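Local structure of putative acetamidase/formamidase (Yersinia enterocolitica subsp. palearctica serotype O:3, 5UBU) at residues P42-V47 with R215-D220; K34-T39 with P86-I91; G171-S176 with T205-R210. The protein probably hydrolyses carbon-nitrogen bonds, other than peptide bonds, in linear amides such as acetamide or formamide. All coordinates share one frame; numbering follows the deposited sequence.

Contact 1. Residues P42-V47 with R215-D220; sequences PYSTPV and RLFIGD. With NA (sodium ion), chain G; NA (sodium ion), chain H.
Arg215, at the start of the segment 215-220, sends its side chain out to the loop 42-47 and takes hold of one carbonyl there. NH1 and NH2 both donate to Ser44 O; the NH2 to Ser44 O distance is 2.9 Å, and NH1 to Ser44 O is the same length. The acceptor lies within 10° of the guanidinium plane, so this is an end-on, forked grip, the N-H...O angles bent to 142° at NH1 and 145° at NH2 to share the one oxygen. A chain extended from CG to NE carries the group that far from its strand. Pro42 O sits 3.1 Å above one face of the Arg215 guanidinium, where the angle is too poor for a hydrogen bond, and Pro42 CA lies 3.7 Å from Arg215 CD. The loop therefore wraps the group from a face as well as from its edge. NH1 also makes a weak hydrogen bond to Gly41 O. Ser44 touches a second residue of the strand: its OG reaches the rim of the Phe217 ring, 3.8 Å from CZ and near the ring plane. Three residues beyond Phe217 on the same strand, Asp220 binds both sodium ions: OD1 is 2.3 Å from the chain G ion, while OD2 is 2.2 Å from the chain H ion and also reaches the chain G ion at 2.9 Å. His222 and Glu236 also bind the chain G ion, and Asn193, Asp195 and a water the chain H ion. The whole is a beta strand tied near its beginning to a surface loop by an arginine-to-carbonyl fork; further along, Asp220 supplies the bridging carboxylate of a two-sodium site.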
# COMPACT_ATOMS: atom_id res chain seq x y z
N PRO B 42 28.67 -0.16 -9.81
CA PRO B 42 29.89 0.21 -10.52
C PRO B 42 31.21 -0.20 -9.86
O PRO B 42 32.27 0.17 -10.36
CB PRO B 42 29.79 1.75 -10.52
CG PRO B 42 29.15 2.07 -9.21
CD PRO B 42 28.17 0.95 -8.97
N TYR B 43 31.17 -0.99 -8.79
CA TYR B 43 32.39 -1.37 -8.08
C TYR B 43 32.96 -2.75 -8.43
O TYR B 43 34.08 -3.06 -8.06
CB TYR B 43 32.12 -1.25 -6.58
CG TYR B 43 31.47 0.07 -6.23
CD1 TYR B 43 32.21 1.23 -6.16
CD2 TYR B 43 30.10 0.15 -5.98
CE1 TYR B 43 31.63 2.45 -5.83
CE2 TYR B 43 29.50 1.36 -5.66
CZ TYR B 43 30.26 2.51 -5.59
OH TYR B 43 29.69 3.72 -5.27
N SER B 44 32.18 -3.57 -9.14
CA SER B 44 32.60 -4.91 -9.52
C SER B 44 33.64 -4.80 -10.65
O SER B 44 33.54 -3.91 -11.50
CB SER B 44 31.43 -5.72 -10.10
OG SER B 44 30.16 -5.32 -9.59
N THR B 45 34.60 -5.72 -10.68
CA THR B 45 35.60 -5.73 -11.75
C THR B 45 34.94 -6.29 -13.02
O THR B 45 34.26 -7.32 -12.96
CB THR B 45 36.81 -6.63 -11.40
OG1 THR B 45 37.40 -6.20 -10.18
CG2 THR B 45 37.84 -6.59 -12.52
N PRO B 46 35.11 -5.61 -14.17
CA PRO B 46 34.50 -6.12 -15.40
C PRO B 46 35.01 -7.49 -15.79
O PRO B 46 36.20 -7.76 -15.61
CB PRO B 46 34.90 -5.09 -16.46
CG PRO B 46 35.14 -3.84 -15.69
CD PRO B 46 35.70 -4.27 -14.36
N VAL B 47 34.13 -8.34 -16.31
CA VAL B 47 34.50 -9.70 -16.72
C VAL B 47 34.61 -9.85 -18.23
O VAL B 47 35.21 -10.82 -18.72
CB VAL B 47 33.50 -10.76 -16.21
CG1 VAL B 47 33.35 -10.65 -14.69
CG2 VAL B 47 32.15 -10.65 -16.92
N ARG B 215 27.65 -1.65 -17.96
CA ARG B 215 27.75 -2.63 -16.87
C ARG B 215 26.51 -3.50 -16.82
O ARG B 215 25.70 -3.40 -15.90
CB ARG B 215 28.04 -1.96 -15.52
CG ARG B 215 29.46 -1.47 -15.40
CD ARG B 215 29.69 -0.67 -14.13
NE ARG B 215 31.13 -0.65 -13.85
CZ ARG B 215 31.77 -1.52 -13.06
NH1 ARG B 215 31.13 -2.47 -12.38
NH2 ARG B 215 33.08 -1.41 -12.91
N LEU B 216 26.38 -4.36 -17.82
CA LEU B 216 25.24 -5.27 -17.94
C LEU B 216 25.41 -6.51 -17.07
O LEU B 216 26.46 -7.15 -17.10
CB LEU B 216 25.06 -5.71 -19.40
CG LEU B 216 23.93 -6.71 -19.73
CD1 LEU B 216 22.57 -6.14 -19.37
CD2 LEU B 216 24.01 -7.07 -21.21
N PHE B 217 24.36 -6.83 -16.31
CA PHE B 217 24.33 -8.01 -15.45
C PHE B 217 23.16 -8.88 -15.87
O PHE B 217 22.09 -8.37 -16.24
CB PHE B 217 24.15 -7.62 -13.99
CG PHE B 217 25.31 -6.87 -13.40
CD1 PHE B 217 25.39 -5.49 -13.52
CD2 PHE B 217 26.29 -7.55 -12.68
CE1 PHE B 217 26.45 -4.80 -12.94
CE2 PHE B 217 27.35 -6.87 -12.11
CZ PHE B 217 27.43 -5.49 -12.23
N ILE B 218 23.34 -10.19 -15.80
CA ILE B 218 22.27 -11.13 -16.17
C ILE B 218 22.30 -12.35 -15.25
O ILE B 218 23.34 -12.67 -14.66
CB ILE B 218 22.40 -11.53 -17.67
CG1 ILE B 218 21.19 -12.33 -18.14
CG2 ILE B 218 23.70 -12.29 -17.94
CD1 ILE B 218 21.19 -12.63 -19.62
N GLY B 219 21.16 -13.00 -15.09
CA GLY B 219 21.07 -14.20 -14.25
C GLY B 219 19.66 -14.60 -13.91
O GLY B 219 18.71 -14.07 -14.47
N ASP B 220 19.54 -15.57 -13.01
CA ASP B 220 18.24 -16.07 -12.53
C ASP B 220 17.31 -16.48 -13.68
O ASP B 220 16.26 -15.88 -13.90
CB ASP B 220 17.60 -15.00 -11.63
CG ASP B 220 16.29 -15.45 -10.98
OD1 ASP B 220 16.08 -16.65 -10.70
OD2 ASP B 220 15.49 -14.55 -10.71
NA NA G . 14.15 -16.83 -9.54
NA NA H . 13.92 -13.66 -9.40
O HOH W 1 12.50 -13.96 -6.88

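Contact 2. Residues K34-T39 with P86-I91; sequences KEFHYT and PQNGPI
His37 and Gln87 form a single antiparallel bridge, a hydrogen-bonded pair with CA atoms 4.8 Å apart, where the loop 34-39 meets the beginning of strand 87-93. The touching parts run 104° apart end to end, so the two chains part again after this one pair. His37 N donates to Gln87 O at 3.1 Å, in the carbonyl plane and on a lone pair, with an N-H...O angle of 163°. In return Gln87 N donates to His37 O.

Side chains fan out around the bridge. Pro86 lies against Tyr38: its CA stands over one face of the phenol ring, 4.2 Å from the centroid, a CH-pi contact, while Tyr38 OH is hydrogen-bonded to Glu65. Pro86 also meets Phe36, Pro86 CB to Phe36 CB at 3.7 Å. With CG beside the backbone N, the Phe36 ring runs alongside Asn88, pointing the same way. CE2 of Phe36 comes 3.4 Å from Asn88 ND2, and the ring and amide planes are turned 70° against each other. That amide is anchored by Gln33 OE1, which also accepts from Gly89 N. The His37 imidazole turns its edge to Gly89 O, 3.2 Å from His37 CE1, and the same CE1 is 4.0 Å from Pro90 CD.

Chemically, the single bridge fixes the point where loop and strand cross, proline and aromatic surfaces pack around it, and buried polar groups are met from outside the two segments: Gln87 NE2 is hydrogen-bonded to Thr172 OG1, and Asn88 ND2 to Gln33 OE1.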
# COMPACT_ATOMS: atom_id res chain seq x y z
N LYS B 34 34.52 -16.00 -13.02
CA LYS B 34 35.33 -16.13 -11.79
C LYS B 34 34.49 -16.10 -10.51
O LYS B 34 34.45 -17.10 -9.79
CB LYS B 34 36.48 -15.11 -11.73
CG LYS B 34 37.47 -15.29 -12.86
CD LYS B 34 38.73 -14.44 -12.76
CE LYS B 34 39.60 -14.71 -13.99
NZ LYS B 34 40.88 -13.94 -14.02
N GLU B 35 33.83 -14.97 -10.24
CA GLU B 35 32.96 -14.88 -9.08
C GLU B 35 31.65 -14.19 -9.49
O GLU B 35 31.64 -13.15 -10.14
CB GLU B 35 33.61 -14.19 -7.85
CG GLU B 35 33.83 -12.68 -7.88
CD GLU B 35 34.17 -12.13 -6.48
OE1 GLU B 35 33.55 -12.59 -5.48
OE2 GLU B 35 35.02 -11.20 -6.37
N PHE B 36 30.54 -14.83 -9.14
CA PHE B 36 29.22 -14.30 -9.43
C PHE B 36 28.90 -13.26 -8.37
O PHE B 36 29.36 -13.38 -7.23
CB PHE B 36 28.20 -15.43 -9.44
CG PHE B 36 28.36 -16.36 -10.61
CD1 PHE B 36 29.39 -17.28 -10.65
CD2 PHE B 36 27.47 -16.30 -11.68
CE1 PHE B 36 29.55 -18.12 -11.73
CE2 PHE B 36 27.62 -17.14 -12.77
CZ PHE B 36 28.66 -18.06 -12.79
N HIS B 37 28.11 -12.25 -8.73
CA HIS B 37 27.79 -11.17 -7.78
C HIS B 37 26.37 -11.15 -7.27
O HIS B 37 25.43 -11.50 -7.99
CB HIS B 37 28.11 -9.79 -8.38
CG HIS B 37 29.50 -9.67 -8.91
ND1 HIS B 37 29.79 -9.70 -10.26
CD2 HIS B 37 30.70 -9.56 -8.27
CE1 HIS B 37 31.09 -9.59 -10.43
NE2 HIS B 37 31.67 -9.51 -9.24
N TYR B 38 26.24 -10.70 -6.02
CA TYR B 38 24.96 -10.55 -5.33
C TYR B 38 24.56 -9.08 -5.15
O TYR B 38 23.58 -8.78 -4.45
CB TYR B 38 24.98 -11.32 -4.00
CG TYR B 38 24.97 -12.82 -4.23
CD1 TYR B 38 23.76 -13.50 -4.35
CD2 TYR B 38 26.16 -13.54 -4.34
CE1 TYR B 38 23.73 -14.87 -4.57
CE2 TYR B 38 26.13 -14.91 -4.55
CZ TYR B 38 24.91 -15.57 -4.67
OH TYR B 38 24.86 -16.93 -4.88
N THR B 39 25.34 -8.17 -5.76
CA THR B 39 25.04 -6.74 -5.74
C THR B 39 25.39 -6.21 -7.13
O THR B 39 26.38 -6.62 -7.74
CB THR B 39 25.75 -5.97 -4.60
OG1 THR B 39 25.20 -4.65 -4.50
CG2 THR B 39 27.26 -5.90 -4.80
N PRO B 86 22.71 -15.28 -8.14
CA PRO B 86 24.10 -14.96 -8.46
C PRO B 86 24.14 -14.38 -9.87
O PRO B 86 23.58 -14.97 -10.80
CB PRO B 86 24.79 -16.32 -8.41
CG PRO B 86 23.70 -17.31 -8.61
CD PRO B 86 22.55 -16.72 -7.88
N GLN B 87 24.82 -13.24 -10.03
CA GLN B 87 24.86 -12.54 -11.33
C GLN B 87 26.10 -12.70 -12.18
O GLN B 87 27.21 -12.71 -11.67
CB GLN B 87 24.71 -11.03 -11.08
CG GLN B 87 23.40 -10.63 -10.44
CD GLN B 87 22.21 -10.90 -11.34
OE1 GLN B 87 22.15 -10.41 -12.48
NE2 GLN B 87 21.24 -11.64 -10.82
N ASN B 88 25.87 -12.85 -13.49
CA ASN B 88 26.95 -12.86 -14.47
C ASN B 88 27.16 -11.38 -14.78
O ASN B 88 26.21 -10.59 -14.72
CB ASN B 88 26.58 -13.61 -15.75
CG ASN B 88 26.82 -15.09 -15.63
OD1 ASN B 88 25.89 -15.87 -15.47
ND2 ASN B 88 28.09 -15.48 -15.66
N GLY B 89 28.39 -11.00 -15.09
CA GLY B 89 28.70 -9.60 -15.39
C GLY B 89 29.66 -9.04 -14.36
O GLY B 89 30.10 -9.77 -13.46
N PRO B 90 29.97 -7.75 -14.44
CA PRO B 90 29.44 -6.84 -15.44
C PRO B 90 30.08 -6.93 -16.82
O PRO B 90 31.30 -7.13 -16.93
CB PRO B 90 29.74 -5.46 -14.85
CG PRO B 90 30.92 -5.66 -13.99
CD PRO B 90 30.88 -7.07 -13.50
N ILE B 91 29.25 -6.80 -17.85
CA ILE B 91 29.69 -6.81 -19.24
C ILE B 91 29.78 -5.34 -19.65
O ILE B 91 28.87 -4.57 -19.37
CB ILE B 91 28.68 -7.55 -20.14
CG1 ILE B 91 28.54 -9.00 -19.66
CG2 ILE B 91 29.11 -7.49 -21.60
CD1 ILE B 91 27.56 -9.84 -20.45

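Contact 3. Residues G171-S176 with T205-R210; sequences GTLSVS and TYLPVR
Two beta sheets face each other here: strand 172-175 of the sheet that also contains 214-222 packs across strand 205-208 of the nine-stranded mixed sheet. The axes come within 7.1 Å and cross at -39°, and no direct hydrogen bond joins the segments. Leu207 is the central side chain. Its CB lies 3.8 Å from Val175 CG2, and its CD1 touches Ser174 CA, also at 3.8 Å, along with Val175 CG1 and Leu173 CG. Leu173 and Thr205 approach tip to tip, Leu173 CD2 meeting Thr205 CB at 3.7 Å; chi1 of -176° and chi2 of 60° together bring the leucine CD2 there. Val104 of strand 101-111 and Leu216 also touch Leu173.

Toward the end of the strands the interface turns polar. Ser176 O accepts from two waters, each at 2.8 Å. One of them accepts from Arg210 N; the other donates to Pro208 O and accepts from Arg210 NH2, which is also bonded to Asn189 O. Pro208 CB lies over one face of the Arg210 guanidinium.

At this crossing the two strands thus meet through aliphatic side chains, while bridging waters satisfy the backbone carbonyls of Ser176 and Pro208 where the strands give way to loop.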
# COMPACT_ATOMS: atom_id res chain seq x y z
N GLY B 171 15.04 -13.67 -15.10
CA GLY B 171 14.47 -13.02 -13.93
C GLY B 171 15.21 -11.74 -13.58
O GLY B 171 14.58 -10.76 -13.21
N THR B 172 16.54 -11.77 -13.67
CA THR B 172 17.37 -10.61 -13.36
C THR B 172 18.19 -10.13 -14.55
O THR B 172 19.15 -10.79 -14.95
CB THR B 172 18.36 -10.88 -12.20
OG1 THR B 172 19.25 -11.94 -12.56
CG2 THR B 172 17.62 -11.24 -10.91
N LEU B 173 17.81 -9.00 -15.11
CA LEU B 173 18.51 -8.39 -16.24
C LEU B 173 18.67 -6.93 -15.84
O LEU B 173 17.69 -6.24 -15.58
CB LEU B 173 17.71 -8.52 -17.53
CG LEU B 173 18.40 -8.00 -18.80
CD1 LEU B 173 19.71 -8.75 -19.05
CD2 LEU B 173 17.49 -8.08 -20.02
N SER B 174 19.91 -6.44 -15.78
CA SER B 174 20.12 -5.06 -15.34
C SER B 174 21.42 -4.41 -15.77
O SER B 174 22.31 -5.05 -16.31
CB SER B 174 20.07 -5.05 -13.81
OG SER B 174 21.04 -5.91 -13.26
N VAL B 175 21.48 -3.11 -15.51
CA VAL B 175 22.67 -2.31 -15.76
C VAL B 175 23.00 -1.61 -14.44
O VAL B 175 22.13 -1.47 -13.59
CB VAL B 175 22.51 -1.32 -16.93
CG1 VAL B 175 22.45 -2.07 -18.24
CG2 VAL B 175 21.28 -0.44 -16.75
N SER B 176 24.24 -1.19 -14.27
CA SER B 176 24.65 -0.53 -13.03
C SER B 176 24.06 0.85 -12.80
O SER B 176 23.85 1.59 -13.74
CB SER B 176 26.17 -0.38 -13.00
OG SER B 176 26.58 0.36 -11.85
N THR B 205 15.01 -6.09 -24.40
CA THR B 205 14.83 -5.25 -23.21
C THR B 205 15.75 -4.02 -23.33
O THR B 205 16.93 -4.15 -23.66
CB THR B 205 15.14 -6.03 -21.92
OG1 THR B 205 14.29 -7.17 -21.82
CG2 THR B 205 14.92 -5.16 -20.69
N TYR B 206 15.18 -2.84 -23.06
CA TYR B 206 15.91 -1.57 -23.12
C TYR B 206 16.18 -1.09 -21.70
O TYR B 206 15.25 -0.89 -20.93
CB TYR B 206 15.10 -0.55 -23.91
CG TYR B 206 14.80 -1.00 -25.32
CD1 TYR B 206 15.81 -1.05 -26.28
CD2 TYR B 206 13.52 -1.38 -25.70
CE1 TYR B 206 15.55 -1.48 -27.57
CE2 TYR B 206 13.25 -1.80 -27.00
CZ TYR B 206 14.27 -1.84 -27.93
OH TYR B 206 14.03 -2.25 -29.22
N LEU B 207 17.46 -0.91 -21.36
CA LEU B 207 17.88 -0.50 -20.02
C LEU B 207 18.64 0.84 -20.06
O LEU B 207 19.56 0.99 -20.85
CB LEU B 207 18.79 -1.57 -19.43
CG LEU B 207 18.14 -2.95 -19.23
CD1 LEU B 207 19.18 -4.02 -18.91
CD2 LEU B 207 17.08 -2.90 -18.15
N PRO B 208 18.29 1.78 -19.16
CA PRO B 208 18.95 3.08 -19.18
C PRO B 208 20.34 3.07 -18.57
O PRO B 208 20.51 2.71 -17.41
CB PRO B 208 18.02 3.96 -18.35
CG PRO B 208 17.14 3.05 -17.58
CD PRO B 208 17.47 1.63 -17.95
N VAL B 209 21.32 3.52 -19.35
CA VAL B 209 22.70 3.58 -18.90
C VAL B 209 22.90 4.77 -17.96
O VAL B 209 22.44 5.87 -18.25
CB VAL B 209 23.68 3.72 -20.08
CG1 VAL B 209 25.13 3.81 -19.59
CG2 VAL B 209 23.54 2.54 -21.03
N ARG B 210 23.56 4.52 -16.84
CA ARG B 210 23.88 5.56 -15.86
C ARG B 210 25.35 5.48 -15.41
O ARG B 210 25.82 6.38 -14.72
CB ARG B 210 22.95 5.48 -14.65
CG ARG B 210 21.48 5.72 -14.99
CD ARG B 210 20.62 5.72 -13.74
NE ARG B 210 19.20 5.91 -14.04
CZ ARG B 210 18.33 4.93 -14.31
NH1 ARG B 210 17.06 5.23 -14.56
NH2 ARG B 210 18.71 3.65 -14.35
O HOH W 2 24.72 1.87 -16.39
O HOH W 3 21.46 2.60 -14.79

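How the contacts relate
Strand 214-222 is the common element: it pairs antiparallel with 87-93 of contact 2 on one edge and with 169-175 of contact 3 on the other. Ile218 O to Asn88 N (2.8 Å) and Phe217 N to Ser174 O (2.7 Å) are probable hydrogen bonds of those pairings, and Gln87 NE2 probably bonds Thr172 OG1, linking contacts 2 and 3. Contact 1 is a surface contact and relies on a charged group gripping a loop carbonyl; Asp220, on the same strand but away from that loop, binds the two sodium ions. Contact 2 is buried and mixes a backbone bridge with aromatic and proline surfaces. Contact 3, nearest the chain's centre, joins two sheets through aliphatic side chains and water.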